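Local coordinates for protein MATE family efflux transporter (Vibrio cholerae, PDB 6IDP) that probably exports drugs from the bacterial cell as a MATE-family multidrug transporter, changing conformation in an H+-dependent way, at residues A[273-278]-A[351-356]; A[334-339]-A[347-352]. All blocks are in the same frame, centred on the assembly; numbering follows the deposited sequence.

Contact 1 (A[273-278]-A[351-356]). With OLC ((2R)-2,3-dihydroxypropyl (9Z)-octadec-9-enoate), chain E.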
loop_
_atom_site.group_PDB
_atom_site.type_symbol
_atom_site.label_atom_id
_atom_site.label_comp_id
_atom_site.label_asym_id
_atom_site.label_seq_id
_atom_site.Cartn_x
_atom_site.Cartn_y
_atom_site.Cartn_z
ATOM N N SER A 273 -3.932 -13.259 8.226
ATOM C CA SER A 273 -3.286 -12.095 7.628
ATOM C C SER A 273 -4.282 -11.291 6.803
ATOM O O SER A 273 -4.247 -10.059 6.791
ATOM C CB SER A 273 -2.108 -12.521 6.752
ATOM O OG SER A 273 -1.128 -13.207 7.509
ATOM N N ARG A 274 -5.160 -12.003 6.105
ATOM C CA ARG A 274 -6.223 -11.377 5.334
ATOM C C ARG A 274 -7.122 -10.551 6.246
ATOM O O ARG A 274 -7.503 -9.429 5.903
ATOM C CB ARG A 274 -7.042 -12.435 4.591
ATOM C CG ARG A 274 -8.223 -11.881 3.818
ATOM C CD ARG A 274 -9.064 -13.002 3.234
ATOM N NE ARG A 274 -8.264 -13.912 2.421
ATOM C CZ ARG A 274 -8.064 -13.768 1.115
ATOM N NH1 ARG A 274 -8.609 -12.748 0.467
ATOM N NH2 ARG A 274 -7.319 -14.646 0.457
ATOM N N PHE A 275 -7.448 -11.107 7.410
ATOM C CA PHE A 275 -8.265 -10.392 8.381
ATOM C C PHE A 275 -7.544 -9.148 8.900
ATOM O O PHE A 275 -8.160 -8.092 9.045
ATOM C CB PHE A 275 -8.650 -11.295 9.555
ATOM C CG PHE A 275 -9.488 -10.601 10.594
ATOM C CD1 PHE A 275 -8.898 -9.993 11.691
ATOM C CD2 PHE A 275 -10.866 -10.544 10.466
ATOM C CE1 PHE A 275 -9.665 -9.346 12.638
ATOM C CE2 PHE A 275 -11.639 -9.900 11.417
ATOM C CZ PHE A 275 -11.037 -9.300 12.501
ATOM N N GLU A 276 -6.251 -9.285 9.191
ATOM C CA GLU A 276 -5.428 -8.156 9.628
ATOM C C GLU A 276 -5.499 -7.003 8.635
ATOM O O GLU A 276 -5.624 -5.843 9.026
ATOM C CB GLU A 276 -3.964 -8.569 9.802
ATOM C CG GLU A 276 -3.630 -9.268 11.107
ATOM C CD GLU A 276 -2.130 -9.444 11.292
ATOM O OE1 GLU A 276 -1.379 -8.493 10.985
ATOM O OE2 GLU A 276 -1.703 -10.533 11.731
ATOM N N PHE A 277 -5.411 -7.336 7.352
ATOM C CA PHE A 277 -5.432 -6.335 6.297
ATOM C C PHE A 277 -6.739 -5.552 6.324
ATOM O O PHE A 277 -6.736 -4.320 6.280
ATOM C CB PHE A 277 -5.232 -6.988 4.928
ATOM C CG PHE A 277 -4.969 -6.006 3.825
ATOM C CD1 PHE A 277 -3.679 -5.579 3.558
ATOM C CD2 PHE A 277 -6.008 -5.503 3.060
ATOM C CE1 PHE A 277 -3.428 -4.672 2.546
ATOM C CE2 PHE A 277 -5.762 -4.594 2.049
ATOM C CZ PHE A 277 -4.472 -4.179 1.791
ATOM N N PHE A 278 -7.855 -6.269 6.405
ATOM C CA PHE A 278 -9.160 -5.628 6.460
ATOM C C PHE A 278 -9.350 -4.831 7.748
ATOM O O PHE A 278 -9.920 -3.741 7.725
ATOM C CB PHE A 278 -10.275 -6.664 6.316
ATOM C CG PHE A 278 -10.680 -6.919 4.896
ATOM C CD1 PHE A 278 -11.453 -5.995 4.212
ATOM C CD2 PHE A 278 -10.295 -8.080 4.244
ATOM C CE1 PHE A 278 -11.832 -6.221 2.902
ATOM C CE2 PHE A 278 -10.672 -8.313 2.933
ATOM C CZ PHE A 278 -11.441 -7.381 2.262
ATOM N N LEU A 351 -7.660 -18.954 17.478
ATOM C CA LEU A 351 -6.604 -18.499 18.373
ATOM C C LEU A 351 -5.977 -17.198 17.883
ATOM O O LEU A 351 -5.689 -16.302 18.672
ATOM C CB LEU A 351 -5.527 -19.574 18.515
ATOM C CG LEU A 351 -4.479 -19.299 19.592
ATOM C CD1 LEU A 351 -5.142 -19.186 20.955
ATOM C CD2 LEU A 351 -3.421 -20.382 19.598
ATOM N N HIS A 352 -5.763 -17.102 16.575
ATOM C CA HIS A 352 -5.176 -15.907 15.987
ATOM C C HIS A 352 -6.041 -14.682 16.262
ATOM O O HIS A 352 -5.535 -13.609 16.582
ATOM C CB HIS A 352 -4.987 -16.092 14.479
ATOM C CG HIS A 352 -4.554 -14.849 13.765
ATOM N ND1 HIS A 352 -3.235 -14.572 13.487
ATOM C CD2 HIS A 352 -5.273 -13.810 13.272
ATOM C CE1 HIS A 352 -3.156 -13.413 12.853
ATOM N NE2 HIS A 352 -4.374 -12.933 12.711
ATOM N N LEU A 353 -7.353 -14.863 16.154
ATOM C CA LEU A 353 -8.301 -13.759 16.245
ATOM C C LEU A 353 -8.473 -13.195 17.656
ATOM O O LEU A 353 -9.045 -12.117 17.822
ATOM C CB LEU A 353 -9.664 -14.202 15.706
ATOM C CG LEU A 353 -9.711 -14.509 14.210
ATOM C CD1 LEU A 353 -11.126 -14.868 13.782
ATOM C CD2 LEU A 353 -9.184 -13.324 13.411
ATOM N N VAL A 354 -7.993 -13.916 18.668
ATOM C CA VAL A 354 -8.104 -13.440 20.047
ATOM C C VAL A 354 -6.772 -12.926 20.582
ATOM O O VAL A 354 -6.720 -12.319 21.650
ATOM C CB VAL A 354 -8.621 -14.543 21.007
ATOM C CG1 VAL A 354 -9.994 -15.028 20.585
ATOM C CG2 VAL A 354 -7.637 -15.698 21.084
ATOM N N ILE A 355 -5.700 -13.171 19.839
ATOM C CA ILE A 355 -4.369 -12.781 20.287
ATOM C C ILE A 355 -3.826 -11.570 19.531
ATOM O O ILE A 355 -3.412 -10.586 20.141
ATOM C CB ILE A 355 -3.367 -13.947 20.142
ATOM C CG1 ILE A 355 -3.740 -15.088 21.089
ATOM C CG2 ILE A 355 -1.947 -13.477 20.427
ATOM C CD1 ILE A 355 -2.794 -16.275 21.023
ATOM N N VAL A 356 -3.836 -11.646 18.204
ATOM C CA VAL A 356 -3.191 -10.630 17.370
ATOM C C VAL A 356 -3.938 -9.284 17.212
ATOM O O VAL A 356 -3.296 -8.234 17.270
ATOM C CB VAL A 356 -2.907 -11.202 15.961
ATOM C CG1 VAL A 356 -2.196 -10.177 15.096
ATOM C CG2 VAL A 356 -2.068 -12.465 16.070
HETATM C C8 OLC E . -13.726 -19.900 22.701
HETATM C C7 OLC E . -13.752 -18.513 23.304
HETATM C C6 OLC E . -12.428 -18.192 23.964
HETATM C C5 OLC E . -12.464 -16.769 24.477
HETATM C C4 OLC E . -11.179 -16.048 24.126
HETATM C C3 OLC E . -10.005 -16.704 24.824
HETATM C C2 OLC E . -8.823 -15.758 24.801
HETATM C C1 OLC E . -7.756 -16.245 25.757
#
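E276 and F275 of helix 263-279 meet H352, L353 and V356 of segment 351-356, a helix-packing contact inside the second MatE region of this all-helical MATE transporter. Start at E276 CB: the bond from CA to CB points toward 351-356. From there CG lies beside the backbone N and anti to the carbonyl carbon (chi1 -81°), and the chain then runs extended. E276 CG passes 4.1 Å from H352 NE2. Next, E276 CD comes 3.9 Å from V356 CG1. At the tip, E276 OE2 touches both H352 CE1 and V356 CG1, each at 3.4 Å. The carboxylate reaches the imidazole at its edge, in the ring plane, with the two planes only 12° apart. V356 CG2 lies over one face of that imidazole, and the ring of F411 on helix 379-435 packs against it edge-to-face. V354, outside the contact with 273-278, touches a bound monoolein lipid. Beside the glutamate the contact turns apolar. The methyl L353 CD2, which also lies near the edge of the H352 ring in its plane, makes a CH-pi contact over a face of F275, 4.0 Å from the ring centroid and 20° off the normal.

Contact 2 (A[334-339]-A[347-352])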
loop_
_atom_site.group_PDB
_atom_site.type_symbol
_atom_site.label_atom_id
_atom_site.label_comp_id
_atom_site.label_asym_id
_atom_site.label_seq_id
_atom_site.Cartn_x
_atom_site.Cartn_y
_atom_site.Cartn_z
ATOM N N PRO A 334 -17.329 -17.884 16.051
ATOM C CA PRO A 334 -18.162 -17.951 14.844
ATOM C C PRO A 334 -17.517 -17.296 13.620
ATOM O O PRO A 334 -17.798 -17.718 12.500
ATOM C CB PRO A 334 -19.439 -17.203 15.253
ATOM C CG PRO A 334 -19.034 -16.339 16.388
ATOM C CD PRO A 334 -17.989 -17.113 17.123
ATOM N N LEU A 335 -16.667 -16.296 13.827
ATOM C CA LEU A 335 -15.957 -15.675 12.712
ATOM C C LEU A 335 -15.038 -16.682 12.023
ATOM O O LEU A 335 -15.087 -16.841 10.803
ATOM C CB LEU A 335 -15.155 -14.459 13.181
ATOM C CG LEU A 335 -15.951 -13.155 13.290
ATOM C CD1 LEU A 335 -15.139 -12.071 13.989
ATOM C CD2 LEU A 335 -16.400 -12.686 11.913
ATOM N N ALA A 336 -14.215 -17.368 12.810
ATOM C CA ALA A 336 -13.289 -18.365 12.281
ATOM C C ALA A 336 -14.023 -19.467 11.522
ATOM O O ALA A 336 -13.564 -19.923 10.475
ATOM C CB ALA A 336 -12.456 -18.965 13.406
ATOM N N GLU A 337 -15.172 -19.880 12.046
ATOM C CA GLU A 337 -15.954 -20.949 11.432
ATOM C C GLU A 337 -16.716 -20.479 10.198
ATOM O O GLU A 337 -17.194 -21.291 9.412
ATOM C CB GLU A 337 -16.919 -21.547 12.460
ATOM C CG GLU A 337 -16.211 -22.201 13.631
ATOM C CD GLU A 337 -17.165 -22.819 14.629
ATOM O OE1 GLU A 337 -18.370 -22.496 14.585
ATOM O OE2 GLU A 337 -16.706 -23.634 15.457
ATOM N N LEU A 338 -16.829 -19.167 10.031
ATOM C CA LEU A 338 -17.424 -18.612 8.822
ATOM C C LEU A 338 -16.375 -18.491 7.721
ATOM O O LEU A 338 -16.690 -18.570 6.534
ATOM C CB LEU A 338 -18.052 -17.242 9.095
ATOM C CG LEU A 338 -19.389 -17.207 9.838
ATOM C CD1 LEU A 338 -19.926 -15.786 9.879
ATOM C CD2 LEU A 338 -20.399 -18.149 9.202
ATOM N N MET A 339 -15.124 -18.299 8.126
ATOM C CA MET A 339 -14.040 -18.087 7.177
ATOM C C MET A 339 -13.533 -19.398 6.565
ATOM O O MET A 339 -12.925 -19.391 5.499
ATOM C CB MET A 339 -12.888 -17.337 7.853
ATOM C CG MET A 339 -13.230 -15.903 8.256
ATOM S SD MET A 339 -11.881 -15.044 9.094
ATOM C CE MET A 339 -10.714 -14.827 7.752
ATOM N N GLN A 347 -9.823 -23.804 14.132
ATOM C CA GLN A 347 -9.390 -23.822 15.526
ATOM C C GLN A 347 -8.139 -22.967 15.732
ATOM O O GLN A 347 -8.022 -22.247 16.724
ATOM C CB GLN A 347 -9.128 -25.255 15.996
ATOM C CG GLN A 347 -10.386 -26.051 16.317
ATOM C CD GLN A 347 -10.070 -27.400 16.934
ATOM O OE1 GLN A 347 -8.911 -27.711 17.207
ATOM N NE2 GLN A 347 -11.100 -28.208 17.159
ATOM N N ILE A 348 -7.205 -23.054 14.790
ATOM C CA ILE A 348 -5.975 -22.274 14.861
ATOM C C ILE A 348 -6.254 -20.807 14.545
ATOM O O ILE A 348 -5.670 -19.906 15.150
ATOM C CB ILE A 348 -4.905 -22.827 13.895
ATOM C CG1 ILE A 348 -4.570 -24.277 14.257
ATOM C CG2 ILE A 348 -3.650 -21.968 13.934
ATOM C CD1 ILE A 348 -3.535 -24.920 13.345
ATOM N N LEU A 349 -7.164 -20.572 13.604
ATOM C CA LEU A 349 -7.575 -19.218 13.255
ATOM C C LEU A 349 -8.303 -18.551 14.422
ATOM O O LEU A 349 -8.129 -17.358 14.669
ATOM C CB LEU A 349 -8.461 -19.233 12.007
ATOM C CG LEU A 349 -9.046 -17.898 11.545
ATOM C CD1 LEU A 349 -7.945 -16.880 11.248
ATOM C CD2 LEU A 349 -9.938 -18.106 10.328
ATOM N N ASN A 350 -9.114 -19.329 15.136
ATOM C CA ASN A 350 -9.800 -18.854 16.338
ATOM C C ASN A 350 -8.800 -18.282 17.342
ATOM O O ASN A 350 -9.050 -17.250 17.969
ATOM C CB ASN A 350 -10.601 -19.996 16.975
ATOM C CG ASN A 350 -11.624 -19.514 17.992
ATOM O OD1 ASN A 350 -11.546 -18.393 18.500
ATOM N ND2 ASN A 350 -12.591 -20.373 18.300
ATOM N N LEU A 351 -7.660 -18.954 17.478
ATOM C CA LEU A 351 -6.604 -18.499 18.373
ATOM C C LEU A 351 -5.977 -17.198 17.883
ATOM O O LEU A 351 -5.689 -16.302 18.672
ATOM C CB LEU A 351 -5.527 -19.574 18.515
ATOM C CG LEU A 351 -4.479 -19.299 19.592
ATOM C CD1 LEU A 351 -5.142 -19.186 20.955
ATOM C CD2 LEU A 351 -3.421 -20.382 19.598
ATOM N N HIS A 352 -5.763 -17.102 16.575
ATOM C CA HIS A 352 -5.176 -15.907 15.987
ATOM C C HIS A 352 -6.041 -14.682 16.262
ATOM O O HIS A 352 -5.535 -13.609 16.582
ATOM C CB HIS A 352 -4.987 -16.092 14.479
ATOM C CG HIS A 352 -4.554 -14.849 13.765
ATOM N ND1 HIS A 352 -3.235 -14.572 13.487
ATOM C CD2 HIS A 352 -5.273 -13.810 13.272
ATOM C CE1 HIS A 352 -3.156 -13.413 12.853
ATOM N NE2 HIS A 352 -4.374 -12.933 12.711
#
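A336 and M339 pack against L349 and N350 in an apolar contact between consecutive helices, 332-339 and 343-355, toward the periphery of the second MatE region. Only the short link 340-342 separates the two helices, and the chain turns back through it: the local axes make 134° between their N-to-C directions, roughly antiparallel but well skewed. A336 stands where the backbones come nearest, its CA 5.4 Å from the CA of N350. With a single methyl at this point, A336 CB can rest on the opposite backbone itself, 3.8 Å from N350 N. L349 packs beside it. Its CG is anti to the backbone N (chi1 177°), which carries the branch toward helix 332-339 and sets L349 CG 4.0 Å from A336 CB. The methyl L349 CD2 touches A336 CA at 3.9 Å. It also meets the sulfur, with L349 CD2 3.8 Å from M339 SD. The methionine crosses the leucine at about a right angle, bringing both CB and sulfur against CD2, and bends at its last torsion (chi3 70°). Both M339 and L349 also touch L271 on helix 263-279. From N350 the side chain gives only CB, with N350 CB 4.2 Å from A336 CB; N350 ND2 is hydrogen-bonded to T333 OG1. Across these segments, then, cohesion comes from van der Waals fit and hydrophobic burial, while the amide nitrogen of N350 finds its partner just before P334.

In the fold
Helix 343-355 is common to both contacts: L351 and H352 belong to each, and the centres lie about 9 Å apart. Contact 1 joins this helix to a distant partner, with 72 residues between the segments, and is the more buried; contact 2 joins it to the preceding helix and is only partly buried. The centre of contact 1 is about 18 Å, and that of contact 2 about 26 Å, from the centre of the chain. Contact 1 mixes a carboxylate, an imidazole and a phenyl ring with aliphatic groups, whereas contact 2 is almost purely aliphatic and sulfur packing. L353 CD1 touches A336 N at 4.1 Å, and M339 and L349 both reach L271 of helix 263-279, so the two contacts adjoin.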